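Local coordinates for DltD domain-containing protein (Beauveria bassiana, PDB 7D78) that probably acts as a polyketide thioesterase of the alpha/beta hydrolase class, closing polyketide chains into medium-ring lactones, at residues I39-V47 with K64-E73; E187-N195 with N232-Q240. All blocks are in the same frame, centred on the assembly; numbering follows the deposited sequence.

Interaction 1 (I39-V47 with K64-E73); sequences IIRGRFYAV and KEMLLPDIAE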
# COMPACT_ATOMS: atom_id res chain seq x y z
N ILE A 39 3.33 -0.16 -20.18
CA ILE A 39 4.42 0.63 -20.75
C ILE A 39 4.40 2.03 -20.14
O ILE A 39 3.40 2.74 -20.26
CB ILE A 39 4.31 0.73 -22.28
CG1 ILE A 39 4.19 -0.65 -22.92
CG2 ILE A 39 5.50 1.52 -22.85
CD1 ILE A 39 5.48 -1.31 -23.16
N ILE A 40 5.51 2.42 -19.50
CA ILE A 40 5.72 3.79 -19.05
C ILE A 40 6.45 4.55 -20.16
O ILE A 40 7.43 4.03 -20.71
CB ILE A 40 6.55 3.82 -17.75
CG1 ILE A 40 5.82 3.07 -16.61
CG2 ILE A 40 6.95 5.25 -17.37
CD1 ILE A 40 4.52 3.71 -16.20
N ARG A 41 6.00 5.76 -20.47
CA ARG A 41 6.58 6.55 -21.55
C ARG A 41 7.15 7.86 -21.01
O ARG A 41 6.57 8.50 -20.14
CB ARG A 41 5.53 6.85 -22.66
CG ARG A 41 4.96 5.55 -23.24
CD ARG A 41 4.13 5.74 -24.51
NE ARG A 41 3.80 4.42 -25.06
CZ ARG A 41 2.81 3.67 -24.61
NH1 ARG A 41 2.03 4.12 -23.63
NH2 ARG A 41 2.59 2.47 -25.13
N GLY A 42 8.29 8.27 -21.57
CA GLY A 42 8.92 9.50 -21.14
C GLY A 42 9.93 10.04 -22.13
O GLY A 42 10.17 9.46 -23.19
N ARG A 43 10.50 11.20 -21.77
CA ARG A 43 11.55 11.85 -22.55
C ARG A 43 12.90 11.51 -21.95
O ARG A 43 13.11 11.69 -20.75
CB ARG A 43 11.40 13.37 -22.55
CG ARG A 43 10.08 13.92 -23.04
CD ARG A 43 10.14 15.42 -22.94
NE ARG A 43 9.05 16.08 -23.66
CZ ARG A 43 9.00 17.38 -23.90
NH1 ARG A 43 9.99 18.17 -23.49
NH2 ARG A 43 7.97 17.89 -24.56
N PHE A 44 13.82 11.02 -22.78
CA PHE A 44 15.18 10.71 -22.36
C PHE A 44 16.13 11.71 -23.00
O PHE A 44 16.23 11.78 -24.23
CB PHE A 44 15.56 9.28 -22.74
CG PHE A 44 16.91 8.87 -22.23
CD1 PHE A 44 17.13 8.69 -20.87
CD2 PHE A 44 17.97 8.66 -23.11
CE1 PHE A 44 18.37 8.30 -20.39
CE2 PHE A 44 19.21 8.27 -22.64
CZ PHE A 44 19.42 8.09 -21.28
N TYR A 45 16.80 12.49 -22.16
CA TYR A 45 17.78 13.49 -22.59
C TYR A 45 19.16 12.86 -22.42
O TYR A 45 19.69 12.82 -21.31
CB TYR A 45 17.63 14.76 -21.76
CG TYR A 45 16.32 15.53 -21.96
CD1 TYR A 45 15.13 15.08 -21.40
CD2 TYR A 45 16.30 16.73 -22.68
CE1 TYR A 45 13.94 15.80 -21.56
CE2 TYR A 45 15.12 17.45 -22.85
CZ TYR A 45 13.94 16.98 -22.29
OH TYR A 45 12.77 17.69 -22.45
N ALA A 46 19.73 12.36 -23.51
CA ALA A 46 20.97 11.59 -23.47
C ALA A 46 22.19 12.51 -23.46
O ALA A 46 22.14 13.66 -23.91
CB ALA A 46 21.07 10.66 -24.68
N VAL A 47 23.29 12.00 -22.92
CA VAL A 47 24.58 12.68 -23.03
C VAL A 47 25.49 11.82 -23.89
O VAL A 47 25.27 10.62 -24.07
CB VAL A 47 25.23 12.97 -21.66
CG1 VAL A 47 24.29 13.81 -20.81
CG2 VAL A 47 25.60 11.66 -20.96
N LYS A 64 4.87 14.92 -17.71
CA LYS A 64 6.30 15.19 -17.79
C LYS A 64 6.61 16.54 -18.44
O LYS A 64 7.69 17.09 -18.19
CB LYS A 64 6.99 14.05 -18.56
CG LYS A 64 6.41 13.83 -19.98
CD LYS A 64 6.77 12.46 -20.53
CE LYS A 64 6.30 12.29 -21.98
NZ LYS A 64 4.83 12.59 -22.09
N GLU A 65 5.68 17.08 -19.24
CA GLU A 65 5.91 18.34 -19.95
C GLU A 65 5.77 19.56 -19.06
O GLU A 65 6.17 20.66 -19.47
CB GLU A 65 4.92 18.47 -21.13
CG GLU A 65 5.17 17.48 -22.25
CD GLU A 65 4.55 16.11 -21.98
OE1 GLU A 65 3.82 15.97 -20.97
OE2 GLU A 65 4.79 15.19 -22.79
N MET A 66 5.22 19.42 -17.85
CA MET A 66 5.04 20.56 -16.96
C MET A 66 6.33 20.81 -16.21
O MET A 66 6.75 19.98 -15.40
CB MET A 66 3.89 20.29 -15.99
CG MET A 66 2.56 20.06 -16.68
SD MET A 66 1.32 19.32 -15.59
CE MET A 66 1.26 20.48 -14.28
N LEU A 67 6.98 21.96 -16.49
CA LEU A 67 8.11 22.51 -15.74
C LEU A 67 9.40 21.71 -15.88
O LEU A 67 10.48 22.29 -16.08
CB LEU A 67 7.77 22.66 -14.25
CG LEU A 67 6.45 23.40 -13.94
CD1 LEU A 67 5.73 22.82 -12.72
CD2 LEU A 67 6.66 24.92 -13.78
N LEU A 68 9.32 20.38 -15.79
CA LEU A 68 10.53 19.56 -15.73
C LEU A 68 11.41 19.62 -16.98
O LEU A 68 12.63 19.45 -16.81
CB LEU A 68 10.14 18.11 -15.42
CG LEU A 68 9.28 17.96 -14.16
CD1 LEU A 68 9.17 16.49 -13.74
CD2 LEU A 68 9.84 18.80 -13.01
N PRO A 69 10.91 19.82 -18.21
CA PRO A 69 11.85 19.85 -19.34
C PRO A 69 12.95 20.89 -19.18
O PRO A 69 14.10 20.62 -19.55
CB PRO A 69 10.94 20.15 -20.53
CG PRO A 69 9.64 19.51 -20.15
CD PRO A 69 9.51 19.79 -18.68
N ASP A 70 12.63 22.05 -18.61
CA ASP A 70 13.65 23.07 -18.38
C ASP A 70 14.75 22.54 -17.47
O ASP A 70 15.94 22.78 -17.72
CB ASP A 70 13.02 24.32 -17.79
CG ASP A 70 12.11 25.03 -18.76
OD1 ASP A 70 12.33 24.91 -19.99
OD2 ASP A 70 11.17 25.71 -18.30
N ILE A 71 14.38 21.83 -16.40
CA ILE A 71 15.36 21.26 -15.49
C ILE A 71 16.18 20.17 -16.19
O ILE A 71 17.40 20.09 -16.02
CB ILE A 71 14.67 20.72 -14.22
CG1 ILE A 71 13.70 21.76 -13.64
CG2 ILE A 71 15.68 20.28 -13.17
CD1 ILE A 71 14.37 22.79 -12.78
N ALA A 72 15.51 19.33 -16.99
CA ALA A 72 16.20 18.23 -17.66
C ALA A 72 17.24 18.73 -18.65
O ALA A 72 18.32 18.13 -18.80
CB ALA A 72 15.20 17.33 -18.37
N GLU A 73 16.92 19.80 -19.38
CA GLU A 73 17.88 20.38 -20.32
C GLU A 73 19.14 20.84 -19.59
O GLU A 73 20.26 20.64 -20.09
CB GLU A 73 17.24 21.55 -21.07
CG GLU A 73 16.06 21.15 -21.94
CD GLU A 73 15.38 22.34 -22.59
OE1 GLU A 73 15.95 23.45 -22.55
OE2 GLU A 73 14.27 22.17 -23.13
O HOH W 1 6.47 14.88 -24.61
O HOH W 2 13.17 19.95 -23.74

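Interaction 2 (E187-N195 with N232-Q240); sequences EPFMLPPFN and NKIALQTYQ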
# COMPACT_ATOMS: atom_id res chain seq x y z
N GLU A 187 -18.35 3.04 -14.53
CA GLU A 187 -16.94 3.36 -14.53
C GLU A 187 -16.57 4.09 -13.23
O GLU A 187 -17.44 4.66 -12.57
CB GLU A 187 -16.58 4.23 -15.74
CG GLU A 187 -16.55 3.47 -17.09
CD GLU A 187 -15.37 2.49 -17.23
OE1 GLU A 187 -14.19 2.93 -17.18
OE2 GLU A 187 -15.62 1.27 -17.40
N PRO A 188 -15.30 4.05 -12.85
CA PRO A 188 -14.86 4.76 -11.63
C PRO A 188 -15.23 6.23 -11.65
O PRO A 188 -15.13 6.91 -12.67
CB PRO A 188 -13.34 4.58 -11.64
CG PRO A 188 -13.12 3.32 -12.42
CD PRO A 188 -14.20 3.28 -13.46
N PHE A 189 -15.66 6.74 -10.50
CA PHE A 189 -15.98 8.15 -10.39
C PHE A 189 -14.71 8.98 -10.55
O PHE A 189 -13.67 8.67 -9.95
CB PHE A 189 -16.66 8.43 -9.05
CG PHE A 189 -17.07 9.86 -8.86
CD1 PHE A 189 -18.15 10.38 -9.55
CD2 PHE A 189 -16.38 10.69 -7.98
CE1 PHE A 189 -18.54 11.70 -9.36
CE2 PHE A 189 -16.76 12.02 -7.80
CZ PHE A 189 -17.84 12.52 -8.50
N MET A 190 -14.79 10.03 -11.37
CA MET A 190 -13.69 10.96 -11.61
C MET A 190 -14.03 12.35 -11.08
O MET A 190 -15.20 12.75 -11.05
CB MET A 190 -13.36 11.06 -13.11
CG MET A 190 -13.20 9.73 -13.80
SD MET A 190 -11.71 8.90 -13.23
CE MET A 190 -10.42 9.85 -14.04
N LEU A 191 -13.00 13.09 -10.69
CA LEU A 191 -13.20 14.46 -10.25
C LEU A 191 -11.90 15.23 -10.47
O LEU A 191 -10.83 14.62 -10.47
CB LEU A 191 -13.61 14.52 -8.77
CG LEU A 191 -12.54 14.20 -7.70
CD1 LEU A 191 -13.05 14.59 -6.34
CD2 LEU A 191 -12.15 12.72 -7.69
N PRO A 192 -11.97 16.55 -10.65
CA PRO A 192 -10.75 17.36 -10.62
C PRO A 192 -10.08 17.25 -9.27
O PRO A 192 -10.77 17.26 -8.24
CB PRO A 192 -11.25 18.79 -10.88
CG PRO A 192 -12.67 18.66 -11.31
CD PRO A 192 -13.18 17.39 -10.70
N PRO A 193 -8.75 17.12 -9.22
CA PRO A 193 -8.07 17.05 -7.91
C PRO A 193 -8.27 18.30 -7.06
O PRO A 193 -8.07 18.24 -5.84
CB PRO A 193 -6.59 16.88 -8.28
CG PRO A 193 -6.53 16.69 -9.76
CD PRO A 193 -7.83 17.06 -10.36
N PHE A 194 -8.62 19.43 -7.68
CA PHE A 194 -8.91 20.68 -6.97
C PHE A 194 -10.06 21.37 -7.69
O PHE A 194 -9.97 21.64 -8.89
CB PHE A 194 -7.67 21.59 -6.93
CG PHE A 194 -6.44 20.93 -6.37
CD1 PHE A 194 -5.56 20.25 -7.20
CD2 PHE A 194 -6.16 20.97 -5.00
CE1 PHE A 194 -4.43 19.63 -6.69
CE2 PHE A 194 -5.03 20.35 -4.49
CZ PHE A 194 -4.17 19.68 -5.34
N ASN A 195 -11.15 21.64 -6.96
CA ASN A 195 -12.26 22.36 -7.56
C ASN A 195 -12.00 23.87 -7.47
O ASN A 195 -10.99 24.32 -6.93
CB ASN A 195 -13.59 21.96 -6.90
CG ASN A 195 -13.70 22.39 -5.44
OD1 ASN A 195 -13.05 23.33 -4.99
ND2 ASN A 195 -14.55 21.70 -4.69
N ASN A 232 -7.21 16.86 -16.49
CA ASN A 232 -7.37 17.52 -15.19
C ASN A 232 -8.44 16.81 -14.36
O ASN A 232 -9.45 17.39 -13.93
CB ASN A 232 -7.67 19.00 -15.37
CG ASN A 232 -7.70 19.76 -14.06
OD1 ASN A 232 -7.09 19.35 -13.07
ND2 ASN A 232 -8.40 20.89 -14.04
N LYS A 233 -8.21 15.52 -14.14
CA LYS A 233 -9.15 14.70 -13.39
C LYS A 233 -8.37 13.54 -12.78
O LYS A 233 -7.36 13.12 -13.33
CB LYS A 233 -10.29 14.16 -14.27
CG LYS A 233 -9.81 13.32 -15.47
CD LYS A 233 -10.99 12.77 -16.31
CE LYS A 233 -10.48 11.87 -17.45
NZ LYS A 233 -11.59 11.26 -18.25
N ILE A 234 -8.86 13.04 -11.63
CA ILE A 234 -8.33 11.82 -11.04
C ILE A 234 -9.48 10.88 -10.72
O ILE A 234 -10.62 11.31 -10.53
CB ILE A 234 -7.50 12.08 -9.76
CG1 ILE A 234 -8.36 12.81 -8.71
CG2 ILE A 234 -6.22 12.84 -10.09
CD1 ILE A 234 -7.74 12.85 -7.31
N ALA A 235 -9.17 9.59 -10.64
CA ALA A 235 -10.11 8.64 -10.07
C ALA A 235 -10.25 8.89 -8.57
O ALA A 235 -9.25 9.02 -7.86
CB ALA A 235 -9.64 7.21 -10.32
N LEU A 236 -11.50 8.94 -8.08
CA LEU A 236 -11.72 9.06 -6.64
C LEU A 236 -10.97 7.98 -5.86
O LEU A 236 -10.51 8.24 -4.73
CB LEU A 236 -13.22 9.00 -6.34
CG LEU A 236 -13.64 9.29 -4.89
CD1 LEU A 236 -13.75 10.82 -4.63
CD2 LEU A 236 -14.95 8.59 -4.57
N GLN A 237 -10.83 6.78 -6.42
CA GLN A 237 -10.17 5.70 -5.69
C GLN A 237 -8.72 6.01 -5.35
O GLN A 237 -8.13 5.32 -4.51
CB GLN A 237 -10.24 4.39 -6.49
CG GLN A 237 -11.64 3.76 -6.51
CD GLN A 237 -12.20 3.51 -5.10
OE1 GLN A 237 -11.47 3.12 -4.19
NE2 GLN A 237 -13.51 3.73 -4.93
N THR A 238 -8.13 7.03 -6.00
CA THR A 238 -6.85 7.59 -5.58
C THR A 238 -6.85 7.80 -4.08
O THR A 238 -5.87 7.46 -3.40
CB THR A 238 -6.59 8.93 -6.28
OG1 THR A 238 -6.52 8.74 -7.70
CG2 THR A 238 -5.29 9.59 -5.77
N TYR A 239 -7.96 8.32 -3.55
CA TYR A 239 -8.01 8.64 -2.13
C TYR A 239 -7.95 7.38 -1.27
O TYR A 239 -7.51 7.45 -0.12
CB TYR A 239 -9.27 9.44 -1.84
CG TYR A 239 -9.31 10.77 -2.57
CD1 TYR A 239 -8.14 11.48 -2.84
CD2 TYR A 239 -10.52 11.31 -2.99
CE1 TYR A 239 -8.18 12.71 -3.52
CE2 TYR A 239 -10.58 12.52 -3.66
CZ TYR A 239 -9.42 13.23 -3.91
OH TYR A 239 -9.51 14.43 -4.57
N GLN A 240 -8.41 6.24 -1.79
CA GLN A 240 -8.23 4.98 -1.07
C GLN A 240 -6.75 4.62 -0.98
O GLN A 240 -6.27 4.21 0.09
CB GLN A 240 -9.02 3.87 -1.77
CG GLN A 240 -8.84 2.48 -1.14
CD GLN A 240 -9.38 2.41 0.27
OE1 GLN A 240 -8.64 2.56 1.26
NE2 GLN A 240 -10.68 2.20 0.38
O HOH W 3 -12.97 6.15 -8.57
O HOH W 4 -7.19 15.81 -4.85
O HOH W 5 -7.66 20.21 -10.53

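Interaction 1 (I39-V47 with K64-E73)
The phenol oxygen of Y45 is held from two directions: R43 NH1 donates to Y45 OH at 3.0 Å, close to the guanidinium plane, and a water 2.6 Å from Y45 OH passes the link on to E73 OE2. P69 packs against this pair, its CB 3.6 Å from Y45 OH and its CG against R43 NH1. Further along the helix, A72 CB sits over one face of the Y45 ring, 3.9 Å from the centroid, a CH-pi contact. R43 is extended from CG to NE, which carries its guanidinium out to P69 CG and E65 CG. Its plane stands 87° from the E65 carboxylate; a water that accepts from R43 NE and donates to E65 OE2 joins the two. K64 NZ makes the salt bridge to E65 OE2 at 2.7 Å and has further acidic partners in D86 and D92, while K64 CD lies 3.7 Å from G42 CA. A phenylalanine in place of Y45 would probably leave R43 NH1 without this acceptor and E73 without its water-mediated tie. Strand 39-45, second in the main sheet, and helix start 68-73 run at 21°, the helix connecting strands 51-57 and 81-86 of the alpha/beta hydrolase fold.

Interaction 2 (E187-N195 with N232-Q240)
A two-stranded antiparallel ribbon joins 190-191 to 234-235, with L191 and I234 as its hydrogen-bonded pair and M190 and A235 as the non-hydrogen-bonded one. I234 N gives a nearly straight bond to L191 O (2.8 Å, 171°), and L191 N returns one to I234 O. Beyond the pair, L236 N donates to F189 O at 2.9 Å; a water that also donates to F189 O accepts from Q237 N. On the M190 side of the ribbon, the methionine chain bends at chi2 and chi3 and folds back over its partner strand, so that SD rests 3.6 Å from A235 CA and CE lies against the K233 methylenes. Both strands belong to the long insertion between sheet strands 150-156 and 259-264, where alpha/beta hydrolases commonly carry a lid; helices 168-183 and 210-220 flank the contact. On the other side, L191 CG is wedged between its own N and carbonyl carbon (chi1 73°), which sends CD2 across the ribbon, 3.9 Å from both I234 CG1 and L236 CD1. L191 CD1 meets Y239 at the ring edge, near the OH. P193 CG packs on I234 CG2 at 3.9 Å, and P193 CD touches N232 OD1. Two waters link P193 and F194 across the contact: one donates to P193 O and pairs with Y239 OH, the other accepts from F194 N and donates to N232 OD1. From A235, the last residue of the ribbon strand, the chain turns through T238, a type I turn in which A235 O accepts from both T238 N and T238 OG1 (2.7 Å for the latter), and helix 238-244 follows.

After edge strand 28-33 the chain lays down strand 39-45, runs through strand 51-57 and returns at 64-73; interaction 1 closes that short loop and ties the second strand of the main sheet to helix 68-77. The chain then builds strands 81-86, 127-133 and 150-156 before entering the insertion. There, interaction 2 closes a second loop, of 36 residues that include helix 210-220, by bringing 232-240 back to 187-195. The two loops are in series, neither nested nor crossed. Their centres lie 25 Å apart and their nearest atoms about 9 Å, without touching: interaction 1 belongs to the hydrolase core, interaction 2 to the region inserted in it.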